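Local coordinates for NTF2 domain-containing protein (Chaetomium thermophilum, PDB 4X2H), which is of unknown function but carries an NTF2 domain and probably acts as a binding partner of another protein, at residues B[14-19]-B[151-156]; B[84-89]-B[130-135]; B[126-131]-B[146-151]. One frame throughout, in Å; residues are numbered along the deposited sequence.

Contact 1. Residues B[14-19]-B[151-156]; sequences WYYRQI and DVFILV
Y15 sets its CG anti to the backbone N (chi1 -179°), which sends its ring from the helix toward F153 on the strand. Y16 turns the other way, with CG anti to its carbonyl carbon (chi1 -65°), and this carries its hydroxyl to D151. The two segments are parts of the NTF2 fold, in which the N-terminal helix 3-20 packs across a curved beta sheet. Helix 14-19 and strand 151-156 stay far apart as backbones, with axes 13.0 Å from each other at closest approach. Large side chains span the gap. Y15 and F153 form a T-shaped (edge-to-face) pair. The edge of F153 is turned to one face of Y15, with the ring planes at 71° and the centroids 5.2 Å apart. F153 CZ is the leading atom, 4.0 Å from Y15 CE2 and set toward the rim of that face. F153 also stacks on H178 and meets F11 edge-to-face. Y15 OH has its own partner, the indole NE1 of W59. Y15 CD2 lies over the centre of one face of the Y16 ring. The polar link is made by Y16, whose OH donates to D151 OD2. The other carboxylate oxygen, D151 OD1, is bonded to H178 NE2. The carboxylate is buried but held at both oxygens, which probably fixes its rotation. Y16 OH also lies at the edge of the F153 ring, in its plane, 3.7 Å from CE1. The hydrogen bond from Y16 OH to D151 OD2 is 2.6 Å long and uses the anti lone pair of OD2.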
# COMPACT_ATOMS: atom_id res chain seq x y z
N TRP B 14 -14.54 7.69 -1.14
CA TRP B 14 -14.53 9.14 -1.01
C TRP B 14 -13.44 9.78 -1.86
O TRP B 14 -13.71 10.69 -2.64
CB TRP B 14 -14.33 9.56 0.45
CG TRP B 14 -14.13 11.04 0.58
CD1 TRP B 14 -15.09 12.01 0.55
CD2 TRP B 14 -12.88 11.73 0.73
NE1 TRP B 14 -14.52 13.25 0.67
CE2 TRP B 14 -13.16 13.11 0.78
CE3 TRP B 14 -11.54 11.31 0.82
CZ2 TRP B 14 -12.17 14.07 0.92
CZ3 TRP B 14 -10.56 12.27 0.96
CH2 TRP B 14 -10.87 13.64 1.01
N TYR B 15 -12.21 9.30 -1.70
CA TYR B 15 -11.04 9.92 -2.30
C TYR B 15 -11.12 9.99 -3.83
O TYR B 15 -10.95 11.05 -4.43
CB TYR B 15 -9.79 9.14 -1.86
CG TYR B 15 -8.49 9.68 -2.41
CD1 TYR B 15 -7.78 10.66 -1.73
CD2 TYR B 15 -7.98 9.23 -3.62
CE1 TYR B 15 -6.60 11.17 -2.23
CE2 TYR B 15 -6.80 9.72 -4.12
CZ TYR B 15 -6.11 10.69 -3.43
OH TYR B 15 -4.94 11.19 -3.95
N TYR B 16 -11.40 8.86 -4.46
CA TYR B 16 -11.42 8.84 -5.92
C TYR B 16 -12.70 9.46 -6.48
O TYR B 16 -12.73 9.90 -7.63
CB TYR B 16 -11.21 7.41 -6.41
CG TYR B 16 -9.83 6.91 -6.03
CD1 TYR B 16 -8.71 7.28 -6.77
CD2 TYR B 16 -9.63 6.13 -4.90
CE1 TYR B 16 -7.44 6.85 -6.42
CE2 TYR B 16 -8.37 5.70 -4.54
CZ TYR B 16 -7.28 6.06 -5.30
OH TYR B 16 -6.03 5.63 -4.92
N ARG B 17 -13.75 9.55 -5.66
CA ARG B 17 -14.95 10.28 -6.08
C ARG B 17 -14.65 11.77 -6.17
O ARG B 17 -15.10 12.45 -7.09
CB ARG B 17 -16.12 10.02 -5.12
CG ARG B 17 -17.46 10.58 -5.60
CD ARG B 17 -18.46 10.72 -4.46
NE ARG B 17 -18.35 9.64 -3.49
CZ ARG B 17 -18.30 9.79 -2.16
NH1 ARG B 17 -18.36 11.00 -1.61
NH2 ARG B 17 -18.20 8.73 -1.38
N GLN B 18 -13.88 12.30 -5.22
CA GLN B 18 -13.51 13.71 -5.24
C GLN B 18 -12.73 14.03 -6.51
O GLN B 18 -13.03 14.99 -7.22
CB GLN B 18 -12.68 14.11 -4.01
CG GLN B 18 -13.33 13.85 -2.65
CD GLN B 18 -14.83 14.14 -2.64
OE1 GLN B 18 -15.65 13.22 -2.58
NE2 GLN B 18 -15.18 15.41 -2.69
N ILE B 19 -11.72 13.21 -6.79
CA ILE B 19 -10.87 13.44 -7.95
C ILE B 19 -11.71 13.39 -9.22
O ILE B 19 -11.63 14.29 -10.05
CB ILE B 19 -9.73 12.41 -8.01
CG1 ILE B 19 -8.83 12.57 -6.77
CG2 ILE B 19 -8.91 12.57 -9.29
CD1 ILE B 19 -7.69 11.58 -6.67
N ASP B 151 -1.65 3.42 -5.86
CA ASP B 151 -1.60 4.35 -4.74
C ASP B 151 -1.34 3.59 -3.46
O ASP B 151 -1.90 2.52 -3.26
CB ASP B 151 -2.93 5.11 -4.61
CG ASP B 151 -2.90 6.51 -5.18
OD1 ASP B 151 -1.83 7.15 -5.20
OD2 ASP B 151 -3.98 7.00 -5.60
N VAL B 152 -0.48 4.12 -2.59
CA VAL B 152 -0.39 3.60 -1.24
C VAL B 152 -0.55 4.74 -0.25
O VAL B 152 -0.08 5.86 -0.48
CB VAL B 152 0.94 2.84 -0.97
CG1 VAL B 152 1.00 1.56 -1.82
CG2 VAL B 152 2.15 3.73 -1.20
N PHE B 153 -1.26 4.46 0.84
CA PHE B 153 -1.55 5.44 1.87
C PHE B 153 -1.24 4.87 3.23
O PHE B 153 -1.46 3.68 3.48
CB PHE B 153 -3.02 5.86 1.88
CG PHE B 153 -3.52 6.41 0.58
CD1 PHE B 153 -4.09 5.57 -0.36
CD2 PHE B 153 -3.48 7.77 0.32
CE1 PHE B 153 -4.59 6.07 -1.53
CE2 PHE B 153 -3.97 8.28 -0.85
CZ PHE B 153 -4.53 7.43 -1.79
N ILE B 154 -0.75 5.72 4.13
CA ILE B 154 -0.82 5.42 5.55
C ILE B 154 -1.92 6.28 6.15
O ILE B 154 -1.88 7.51 6.07
CB ILE B 154 0.52 5.65 6.26
CG1 ILE B 154 1.55 4.66 5.73
CG2 ILE B 154 0.35 5.45 7.77
CD1 ILE B 154 2.96 4.93 6.20
N LEU B 155 -2.92 5.62 6.72
CA LEU B 155 -4.05 6.31 7.32
C LEU B 155 -3.97 6.28 8.84
O LEU B 155 -3.59 5.26 9.41
CB LEU B 155 -5.36 5.68 6.87
CG LEU B 155 -5.63 5.68 5.37
CD1 LEU B 155 -6.87 4.86 5.10
CD2 LEU B 155 -5.79 7.10 4.83
N VAL B 156 -4.33 7.39 9.48
CA VAL B 156 -4.36 7.48 10.94
C VAL B 156 -5.73 8.00 11.40
O VAL B 156 -6.47 8.60 10.62
CB VAL B 156 -3.24 8.40 11.48
CG1 VAL B 156 -1.86 7.80 11.20
CG2 VAL B 156 -3.34 9.80 10.88

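Contact 2. Residues B[84-89]-B[130-135]; sequences PVRYDV and SVYFGA
Antiparallel pairing of strands 83-96 and 122-135, at one margin of the sheet, brings R86 flat against Y132. The guanidinium lies over one face of the ring, with planes at 19° and centres 4.6 Å apart, a cation-pi stack. R86 NH2 comes nearest, 3.5 Å from Y132 CD2. The R86 chain bends at chi3 (88°), and its NE and NH2 then grip the carboxylate of D88 side-on. NE donates to D88 OD1 over 2.9 Å. NH2 makes the salt bridge to D88 OD2 at 2.8 Å. Both acceptors lie close to the guanidinium plane, so the group is held flat over the ring. A water joins D88 OD2 to Y132 OH, and another accepts from R86 NH1 and lies within reach of the carbonyl of A135. R86 NH1 also donates to S139 O.

R86-Y132 and D88-S130 are the hydrogen-bonded pairs of this part of the NTF2-fold sheet. V85-F133 and Y87-V131 are non-hydrogen-bonded pairs. Their side chains lie on the other face of the sheet, where helices 3-20 and 56-66 pack. V131 CG1 sits over the face of the Y87 ring, a CH-pi contact 3.9 Å from the centroid. V131 CG2 is tighter, 3.4 Å from Y87 CE2. Y87 OH is bonded to Y180 OH and Q66 NE2. V85 CG2 lies alongside the F133 ring, 3.8 Å from CD2. Where the chain turns, G134 N donates to P84 O over 3.0 Å.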
# COMPACT_ATOMS: atom_id res chain seq x y z
N PRO B 84 -11.79 14.54 -19.45
CA PRO B 84 -10.33 14.64 -19.49
C PRO B 84 -9.60 13.53 -18.74
O PRO B 84 -8.72 12.91 -19.32
CB PRO B 84 -10.07 16.00 -18.83
CG PRO B 84 -11.26 16.80 -19.19
CD PRO B 84 -12.42 15.84 -19.12
N VAL B 85 -9.96 13.28 -17.48
CA VAL B 85 -9.28 12.28 -16.66
C VAL B 85 -10.28 11.50 -15.82
O VAL B 85 -11.16 12.10 -15.21
CB VAL B 85 -8.23 12.91 -15.72
CG1 VAL B 85 -7.50 11.83 -14.93
CG2 VAL B 85 -7.24 13.76 -16.50
N ARG B 86 -10.15 10.18 -15.79
CA ARG B 86 -11.01 9.35 -14.95
C ARG B 86 -10.21 8.23 -14.30
O ARG B 86 -9.51 7.49 -14.98
CB ARG B 86 -12.16 8.75 -15.78
CG ARG B 86 -13.23 8.08 -14.92
CD ARG B 86 -14.30 7.40 -15.76
NE ARG B 86 -13.98 6.02 -16.12
CZ ARG B 86 -13.87 5.56 -17.37
NH1 ARG B 86 -14.03 6.36 -18.42
NH2 ARG B 86 -13.58 4.28 -17.58
N TYR B 87 -10.32 8.14 -12.98
CA TYR B 87 -9.72 7.04 -12.23
C TYR B 87 -10.74 5.94 -11.96
O TYR B 87 -11.82 6.20 -11.43
CB TYR B 87 -9.15 7.55 -10.90
CG TYR B 87 -7.91 8.40 -11.07
CD1 TYR B 87 -8.00 9.74 -11.40
CD2 TYR B 87 -6.65 7.86 -10.89
CE1 TYR B 87 -6.87 10.52 -11.56
CE2 TYR B 87 -5.51 8.62 -11.04
CZ TYR B 87 -5.63 9.95 -11.38
OH TYR B 87 -4.50 10.72 -11.53
N ASP B 88 -10.37 4.72 -12.32
CA ASP B 88 -11.19 3.53 -12.06
C ASP B 88 -10.44 2.62 -11.11
O ASP B 88 -9.37 2.14 -11.45
CB ASP B 88 -11.50 2.77 -13.35
CG ASP B 88 -12.55 3.45 -14.21
OD1 ASP B 88 -12.99 4.57 -13.87
OD2 ASP B 88 -12.94 2.85 -15.23
N VAL B 89 -11.00 2.40 -9.92
CA VAL B 89 -10.37 1.52 -8.94
C VAL B 89 -10.71 0.06 -9.25
O VAL B 89 -11.88 -0.29 -9.42
CB VAL B 89 -10.82 1.86 -7.51
CG1 VAL B 89 -10.21 0.89 -6.51
CG2 VAL B 89 -10.43 3.28 -7.16
N SER B 130 -6.94 1.88 -13.08
CA SER B 130 -6.54 2.53 -14.32
C SER B 130 -6.88 4.01 -14.30
O SER B 130 -7.82 4.44 -13.63
CB SER B 130 -7.23 1.86 -15.52
OG SER B 130 -6.89 0.48 -15.61
N VAL B 131 -6.09 4.78 -15.04
CA VAL B 131 -6.37 6.18 -15.30
C VAL B 131 -6.68 6.32 -16.78
O VAL B 131 -5.84 5.98 -17.61
CB VAL B 131 -5.19 7.10 -14.96
CG1 VAL B 131 -5.67 8.55 -14.86
CG2 VAL B 131 -4.49 6.67 -13.69
N TYR B 132 -7.86 6.82 -17.10
CA TYR B 132 -8.25 7.02 -18.50
C TYR B 132 -8.20 8.49 -18.87
O TYR B 132 -8.85 9.32 -18.24
CB TYR B 132 -9.65 6.47 -18.75
CG TYR B 132 -9.73 4.98 -18.59
CD1 TYR B 132 -9.47 4.13 -19.65
CD2 TYR B 132 -10.07 4.42 -17.36
CE1 TYR B 132 -9.54 2.76 -19.50
CE2 TYR B 132 -10.14 3.05 -17.21
CZ TYR B 132 -9.88 2.22 -18.28
OH TYR B 132 -9.95 0.86 -18.12
N PHE B 133 -7.42 8.80 -19.90
CA PHE B 133 -7.34 10.16 -20.43
C PHE B 133 -8.14 10.28 -21.72
O PHE B 133 -7.90 9.55 -22.68
CB PHE B 133 -5.89 10.54 -20.68
CG PHE B 133 -5.07 10.59 -19.43
CD1 PHE B 133 -4.54 9.43 -18.88
CD2 PHE B 133 -4.85 11.79 -18.78
CE1 PHE B 133 -3.78 9.48 -17.72
CE2 PHE B 133 -4.10 11.84 -17.62
CZ PHE B 133 -3.57 10.68 -17.09
N GLY B 134 -9.10 11.20 -21.74
CA GLY B 134 -9.84 11.51 -22.95
C GLY B 134 -10.88 10.48 -23.35
O GLY B 134 -11.29 10.42 -24.51
N ALA B 135 -11.31 9.66 -22.40
CA ALA B 135 -12.33 8.65 -22.65
C ALA B 135 -13.73 9.21 -22.43
O ALA B 135 -13.92 10.17 -21.68
CB ALA B 135 -12.11 7.44 -21.75
O HOH W 1 -13.82 9.05 -18.78
O HOH W 2 -11.40 0.22 -15.81

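Contact 3. Residues B[126-131]-B[146-151]; sequences TVSGSV and KQHFND
Strands 126-131 and 146-151 run antiparallel, and V127-D151, G129-F149 and V131-Q147 each exchange two backbone hydrogen bonds. On the helix-facing side F149 lies across the strand over G129. Its CG sits between the backbone N and the carbonyl carbon (chi1 80°), which swings the ring onto the neighbouring backbone. G129 N lies over one ring face, 3.7 Å above the plane. F149 CE1 comes within 3.5 Å of G129 CA, and the glycine has no side chain in the way. V131 CG2 packs against F149 CD1 at 3.7 Å. V127 CG1 is looser, 4.1 Å from F149 CE2.

The two strands form a beta hairpin of the NTF2-fold sheet. Its opposite face, bearing S128, S130, H148 and N150, is polar and meets a chain of another protein. N150 ND2 donates to V127 O over 3.2 Å from above the carbonyl plane. The same oxygen accepts D151 N in that plane. A weak second bond runs from N150 ND2 to S128 OG. N150 OD1 is bonded to polar side chains of the other protein. H148 stacks on a polar ring of that chain. In the plane of the imidazole, one water joins H148 NE2 to S128 OG and another joins H148 ND1 to S130 OG; the S130 OG to water distance is 2.6 Å.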
# COMPACT_ATOMS: atom_id res chain seq x y z
N THR B 126 -3.25 -0.03 0.08
CA THR B 126 -2.79 -0.03 -1.30
C THR B 126 -3.99 -0.09 -2.23
O THR B 126 -4.96 -0.81 -1.98
CB THR B 126 -1.82 -1.20 -1.60
OG1 THR B 126 -1.39 -1.13 -2.96
CG2 THR B 126 -2.48 -2.54 -1.34
N VAL B 127 -3.94 0.70 -3.30
CA VAL B 127 -5.03 0.81 -4.26
C VAL B 127 -4.46 0.75 -5.65
O VAL B 127 -3.45 1.39 -5.93
CB VAL B 127 -5.82 2.13 -4.10
CG1 VAL B 127 -7.02 2.14 -5.05
CG2 VAL B 127 -6.27 2.33 -2.66
N SER B 128 -5.11 -0.01 -6.53
CA SER B 128 -4.66 -0.10 -7.90
C SER B 128 -5.84 -0.02 -8.86
O SER B 128 -6.97 -0.36 -8.51
CB SER B 128 -3.88 -1.41 -8.13
OG SER B 128 -2.68 -1.40 -7.37
N GLY B 129 -5.56 0.47 -10.06
CA GLY B 129 -6.60 0.63 -11.05
C GLY B 129 -6.05 1.26 -12.30
O GLY B 129 -4.85 1.21 -12.55
N SER B 130 -6.94 1.88 -13.08
CA SER B 130 -6.54 2.53 -14.32
C SER B 130 -6.88 4.01 -14.30
O SER B 130 -7.82 4.44 -13.63
CB SER B 130 -7.23 1.86 -15.52
OG SER B 130 -6.89 0.48 -15.61
N VAL B 131 -6.09 4.78 -15.04
CA VAL B 131 -6.37 6.18 -15.30
C VAL B 131 -6.68 6.32 -16.78
O VAL B 131 -5.84 5.98 -17.61
CB VAL B 131 -5.19 7.10 -14.96
CG1 VAL B 131 -5.67 8.55 -14.86
CG2 VAL B 131 -4.49 6.67 -13.69
N LYS B 146 -4.19 5.42 -21.61
CA LYS B 146 -4.57 4.65 -20.44
C LYS B 146 -3.32 4.33 -19.64
O LYS B 146 -2.33 3.82 -20.17
CB LYS B 146 -5.29 3.36 -20.83
CG LYS B 146 -5.75 2.53 -19.65
CD LYS B 146 -6.32 1.20 -20.09
CE LYS B 146 -6.68 0.33 -18.89
NZ LYS B 146 -7.33 -0.95 -19.30
N GLN B 147 -3.36 4.66 -18.35
CA GLN B 147 -2.30 4.30 -17.42
C GLN B 147 -2.79 3.32 -16.39
O GLN B 147 -3.97 3.29 -16.07
CB GLN B 147 -1.76 5.53 -16.69
CG GLN B 147 -1.09 6.57 -17.55
CD GLN B 147 -0.56 7.71 -16.71
OE1 GLN B 147 -1.29 8.30 -15.90
NE2 GLN B 147 0.72 8.02 -16.87
N HIS B 148 -1.87 2.52 -15.87
CA HIS B 148 -2.11 1.77 -14.64
C HIS B 148 -1.67 2.67 -13.49
O HIS B 148 -0.64 3.32 -13.61
CB HIS B 148 -1.34 0.45 -14.65
CG HIS B 148 -1.55 -0.37 -13.42
ND1 HIS B 148 -2.74 -1.00 -13.14
CD2 HIS B 148 -0.72 -0.67 -12.39
CE1 HIS B 148 -2.64 -1.65 -11.99
NE2 HIS B 148 -1.42 -1.47 -11.52
N PHE B 149 -2.44 2.74 -12.41
CA PHE B 149 -1.97 3.46 -11.23
C PHE B 149 -1.96 2.57 -10.02
O PHE B 149 -2.71 1.60 -9.92
CB PHE B 149 -2.80 4.72 -10.95
CG PHE B 149 -4.10 4.47 -10.24
CD1 PHE B 149 -5.27 4.26 -10.95
CD2 PHE B 149 -4.17 4.49 -8.85
CE1 PHE B 149 -6.47 4.04 -10.31
CE2 PHE B 149 -5.38 4.28 -8.20
CZ PHE B 149 -6.53 4.05 -8.93
N ASN B 150 -1.04 2.90 -9.12
CA ASN B 150 -0.91 2.25 -7.84
C ASN B 150 -0.70 3.33 -6.79
O ASN B 150 0.26 4.10 -6.87
CB ASN B 150 0.26 1.25 -7.87
CG ASN B 150 0.54 0.65 -6.51
OD1 ASN B 150 1.69 0.62 -6.07
ND2 ASN B 150 -0.50 0.16 -5.85
N ASP B 151 -1.65 3.42 -5.86
CA ASP B 151 -1.60 4.35 -4.74
C ASP B 151 -1.34 3.59 -3.46
O ASP B 151 -1.90 2.52 -3.26
CB ASP B 151 -2.93 5.11 -4.61
CG ASP B 151 -2.90 6.51 -5.18
OD1 ASP B 151 -1.83 7.15 -5.20
OD2 ASP B 151 -3.98 7.00 -5.60
O HOH W 3 1.55 -1.37 -3.73
O HOH W 4 -0.67 -2.27 -9.04
O HOH W 5 -4.63 -0.74 -15.33

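All three contacts lie within one NTF2 domain and on one sheet. In it, strands 83-96, 122-135 and 145-157 are successive neighbours. Contacts 2 and 3 share strand 122-135, with S130 and V131 in both, and their centres are about 10 Å apart. Contacts 1 and 3 share D151 on strand 145-157, with centres about 12 Å apart. Contacts 1 and 2 have centres about 16 Å apart. They nonetheless touch, I19 packing on Y87 and Y16 on V89. Along the chain, contacts 2 and 3 fall inside the loop closed by contact 1. The N-terminal helix packs on one face of the sheet, while polar residues of contact 3 on the other face meet the partner protein.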